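Local coordinates for protein multicopper oxidase (Pseudomonas thermotolerans, PDB 6VOW) that probably oxidises phenolic and related substrates in the manner of a laccase, using a mononuclear copper and a trinuclear copper centre to reduce dioxygen to water, at residues T369-G373 and G374-F378; A429-P432 and G433-F437. All coordinates share one frame; numbering follows the deposited sequence.

Interaction 1. Residues T369-G373 and G374-F378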
# COMPACT_ATOMS: atom_id res chain seq x y z
N THR A 369 -17.18 11.62 -13.22
CA THR A 369 -17.12 12.98 -12.74
C THR A 369 -18.08 13.11 -11.54
O THR A 369 -19.31 13.12 -11.71
CB THR A 369 -17.46 13.95 -13.90
OG1 THR A 369 -16.53 13.69 -14.95
CG2 THR A 369 -17.30 15.40 -13.51
N LEU A 370 -17.51 13.13 -10.33
CA LEU A 370 -18.25 13.20 -9.08
C LEU A 370 -18.39 14.63 -8.62
O LEU A 370 -17.50 15.45 -8.82
CB LEU A 370 -17.52 12.41 -7.97
CG LEU A 370 -17.17 10.96 -8.27
CD1 LEU A 370 -16.46 10.38 -7.10
CD2 LEU A 370 -18.39 10.09 -8.65
N LYS A 371 -19.51 14.93 -7.99
CA LYS A 371 -19.74 16.23 -7.37
C LYS A 371 -19.06 16.29 -6.00
O LYS A 371 -19.19 15.36 -5.22
CB LYS A 371 -21.24 16.49 -7.28
CG LYS A 371 -21.86 16.77 -8.65
CD LYS A 371 -23.39 16.63 -8.68
CE LYS A 371 -23.90 16.32 -10.09
NZ LYS A 371 -25.27 16.87 -10.33
N LYS A 372 -18.37 17.39 -5.71
CA LYS A 372 -17.66 17.57 -4.46
C LYS A 372 -18.64 17.52 -3.31
O LYS A 372 -19.69 18.16 -3.37
CB LYS A 372 -16.82 18.87 -4.45
CG LYS A 372 -15.88 19.07 -3.24
CD LYS A 372 -15.19 20.45 -3.23
CE LYS A 372 -14.92 21.02 -1.83
NZ LYS A 372 -13.56 20.74 -1.25
N GLY A 373 -18.36 16.68 -2.32
CA GLY A 373 -19.29 16.49 -1.20
C GLY A 373 -20.38 15.49 -1.52
O GLY A 373 -21.17 15.17 -0.67
N GLY A 374 -20.35 14.93 -2.71
CA GLY A 374 -21.34 13.93 -3.13
C GLY A 374 -21.02 12.56 -2.53
O GLY A 374 -19.86 12.18 -2.36
N HIS A 375 -22.08 11.82 -2.28
CA HIS A 375 -22.00 10.48 -1.70
C HIS A 375 -22.33 9.48 -2.84
O HIS A 375 -23.35 9.60 -3.51
CB HIS A 375 -22.95 10.38 -0.52
CG HIS A 375 -22.54 11.21 0.68
ND1 HIS A 375 -22.43 12.58 0.65
CD2 HIS A 375 -22.24 10.84 1.95
CE1 HIS A 375 -22.05 13.02 1.84
NE2 HIS A 375 -21.94 11.98 2.65
N TYR A 376 -21.41 8.54 -3.06
CA TYR A 376 -21.47 7.61 -4.16
C TYR A 376 -21.21 6.22 -3.65
O TYR A 376 -20.51 6.04 -2.63
CB TYR A 376 -20.46 7.97 -5.24
CG TYR A 376 -20.68 9.32 -5.84
CD1 TYR A 376 -20.01 10.41 -5.35
CD2 TYR A 376 -21.54 9.51 -6.91
CE1 TYR A 376 -20.22 11.67 -5.88
CE2 TYR A 376 -21.73 10.77 -7.47
CZ TYR A 376 -21.08 11.84 -6.91
OH TYR A 376 -21.22 13.09 -7.38
N ILE A 377 -21.81 5.25 -4.34
CA ILE A 377 -21.52 3.83 -4.15
C ILE A 377 -20.86 3.46 -5.45
O ILE A 377 -21.39 3.81 -6.50
CB ILE A 377 -22.77 2.90 -4.11
CG1 ILE A 377 -23.90 3.42 -3.22
CG2 ILE A 377 -22.37 1.47 -3.75
CD1 ILE A 377 -23.67 3.20 -1.76
N PHE A 378 -19.73 2.75 -5.37
CA PHE A 378 -19.05 2.12 -6.48
C PHE A 378 -19.29 0.62 -6.36
O PHE A 378 -18.92 0.00 -5.35
CB PHE A 378 -17.54 2.38 -6.41
CG PHE A 378 -17.13 3.76 -6.82
CD1 PHE A 378 -18.00 4.86 -6.81
CD2 PHE A 378 -15.83 3.97 -7.21
CE1 PHE A 378 -17.55 6.13 -7.19
CE2 PHE A 378 -15.39 5.21 -7.58
CZ PHE A 378 -16.24 6.30 -7.59
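Lys371 and Gly374 are joined across a type II beta turn, in which Gly374 N donates to Lys371 O at 2.8 Å. The turn takes the chain out of strand 368-370 and into strand 375-382. Gly373 sits at the third position with a positive phi, a conformation that glycine adopts readily. A second, wider closure comes from the tyrosine hydroxyl: Lys371 N donates to Tyr376 OH at 2.6 Å with an N-H...O angle of 161°, at the edge of the phenol ring.

The turn forms a beta arch, passing from one sheet of a cupredoxin-like beta sandwich to the other, for strands 368-370 and 375-382 belong to different sheets. Between those sheets the side chains of Leu370 and Tyr376 run antiparallel, the leucine lying over the ring. Methyl CD2 of Leu370 rests 3.4 Å from the centroid of the Tyr376 ring, only 2° off its normal, an almost axial CH-pi contact. With CD1 of Leu370 anti to CA (chi2 179°), that other methyl extends to the edge of the Phe378 ring, where it lies 4.1 Å from Phe378 CZ. Leu325 and Leu427 extend this apolar layer from neighbouring strands. Nearer the surface, His375 ND1 gives a weak, bent hydrogen bond to Gly373 O.

Interaction 2. Residues A429-P432 and G433-F437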
# COMPACT_ATOMS: atom_id res chain seq x y z
N ALA A 429 -17.13 12.12 -1.96
CA ALA A 429 -16.25 12.73 -2.95
C ALA A 429 -15.78 14.04 -2.34
O ALA A 429 -16.20 15.12 -2.70
CB ALA A 429 -16.96 12.90 -4.27
N ASP A 430 -14.84 13.84 -1.44
CA ASP A 430 -14.38 14.73 -0.38
C ASP A 430 -13.39 15.77 -0.85
O ASP A 430 -13.28 16.81 -0.29
CB ASP A 430 -13.56 13.82 0.58
CG ASP A 430 -13.89 14.03 2.02
OD1 ASP A 430 -14.31 15.16 2.42
OD2 ASP A 430 -13.71 13.02 2.76
N ASN A 431 -12.60 15.40 -1.85
CA ASN A 431 -11.29 16.00 -2.11
C ASN A 431 -11.35 16.27 -3.64
O ASN A 431 -11.50 15.31 -4.45
CB ASN A 431 -10.27 14.94 -1.63
CG ASN A 431 -8.86 15.38 -1.71
OD1 ASN A 431 -8.58 16.48 -2.09
ND2 ASN A 431 -7.97 14.51 -1.32
N PRO A 432 -11.37 17.56 -4.05
CA PRO A 432 -11.51 17.87 -5.45
C PRO A 432 -10.19 17.63 -6.21
O PRO A 432 -9.08 17.77 -5.67
CB PRO A 432 -11.90 19.36 -5.43
CG PRO A 432 -11.18 19.90 -4.24
CD PRO A 432 -11.31 18.79 -3.23
N GLY A 433 -10.37 17.20 -7.46
CA GLY A 433 -9.29 16.87 -8.33
C GLY A 433 -9.65 15.79 -9.30
O GLY A 433 -10.82 15.58 -9.57
N VAL A 434 -8.61 15.15 -9.81
CA VAL A 434 -8.73 14.08 -10.76
C VAL A 434 -7.92 12.98 -10.18
O VAL A 434 -6.74 13.04 -10.15
CB VAL A 434 -8.21 14.47 -12.17
CG1 VAL A 434 -8.41 13.27 -13.12
CG2 VAL A 434 -8.95 15.69 -12.72
N TRP A 435 -8.59 11.95 -9.70
CA TRP A 435 -7.90 10.89 -8.95
C TRP A 435 -7.84 9.59 -9.72
O TRP A 435 -8.87 9.06 -10.15
CB TRP A 435 -8.66 10.62 -7.67
CG TRP A 435 -8.91 11.83 -7.03
CD1 TRP A 435 -10.04 12.59 -7.12
CD2 TRP A 435 -7.97 12.59 -6.30
NE1 TRP A 435 -9.87 13.76 -6.44
CE2 TRP A 435 -8.61 13.79 -5.92
CE3 TRP A 435 -6.68 12.37 -5.90
CZ2 TRP A 435 -7.99 14.73 -5.10
CZ3 TRP A 435 -6.06 13.36 -5.09
CH2 TRP A 435 -6.73 14.50 -4.71
N MET A 436 -6.65 9.06 -9.82
CA MET A 436 -6.44 7.73 -10.38
C MET A 436 -7.13 6.64 -9.58
O MET A 436 -7.17 6.63 -8.33
CB MET A 436 -4.94 7.36 -10.50
CG MET A 436 -4.07 8.34 -11.27
SD MET A 436 -4.71 8.73 -12.94
CE MET A 436 -5.95 10.01 -12.61
N PHE A 437 -7.59 5.69 -10.36
CA PHE A 437 -8.38 4.58 -9.90
C PHE A 437 -7.91 3.38 -10.68
O PHE A 437 -8.07 3.32 -11.87
CB PHE A 437 -9.79 4.87 -10.21
CG PHE A 437 -10.74 3.84 -9.77
CD1 PHE A 437 -10.67 3.28 -8.52
CD2 PHE A 437 -11.80 3.49 -10.61
CE1 PHE A 437 -11.60 2.34 -8.11
CE2 PHE A 437 -12.75 2.57 -10.20
CZ PHE A 437 -12.65 2.00 -8.94
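Asn431 and Trp435 meet round the loop between strands 422-428 and 433-439, and the indole illustrates how one large side chain can turn back over the residues just before its strand. From Trp435 CB, which points toward the preceding loop, CG lies beside the backbone N (chi1 -49°), and this directs the ring system to the backbone of Asn431 and Pro432. On the five-membered ring, CD1 comes no closer than 4.1 Å to Asn431 O, whereas NE1 donates to that same oxygen at 3.0 Å. The bond is weak, its N-H...O angle being 129°, and the carbonyl approaches the indole obliquely. CE2 follows alongside Asn431 O. On the benzo ring, CZ2 meets two oxygens: Pro432 O lies 3.3 Å from it, and Asn431 OD1 is 3.5 Å away. CH2, farther out, meets the amide nitrogen, Asn431 ND2, at 3.6 Å.

The Asn431 side chain crosses the tryptophan at about a right angle, with the amide and indole planes 50° apart, so this is no parallel amide stack. Its ND2 has stronger partners elsewhere, donating to Gly394 O and Leu100 O and thereby linking the loop to other parts of the chain. Gly433 enters the strand with a positive phi, in a backbone conformation suited to glycine. The loop is an arch between the two sheets of the cupredoxin-like C-terminal part, and the strand it opens leads to Cys439, a ligand of the mononuclear copper. In chemical terms, the buried indole N-H gains a partner in the Asn431 carbonyl, but the bent geometry suggests that van der Waals contact with the amide and the Pro432 carbonyl probably contributes as well.

Read from the N terminus, interaction 1 comes first and closes the tight turn between strands 368-370 and 375-382; interaction 2 follows some fifty residues later, where strand 422-428 gives way to strand 433-439. The two are in series, neither nesting nor crossing, yet their centres lie about 9 Å apart. Both connections pass between the same two sheets of the C-terminal part of the chain: 375-382 and 422-428 are neighbours in one, while 368-370 and 433-439 flank strand 450-455 in the other. Probable backbone hydrogen bonds join the two turns directly, from Gly373 N to Ala429 O and from Ala429 N to Gly374 O, while Lys372 packs against Pro432.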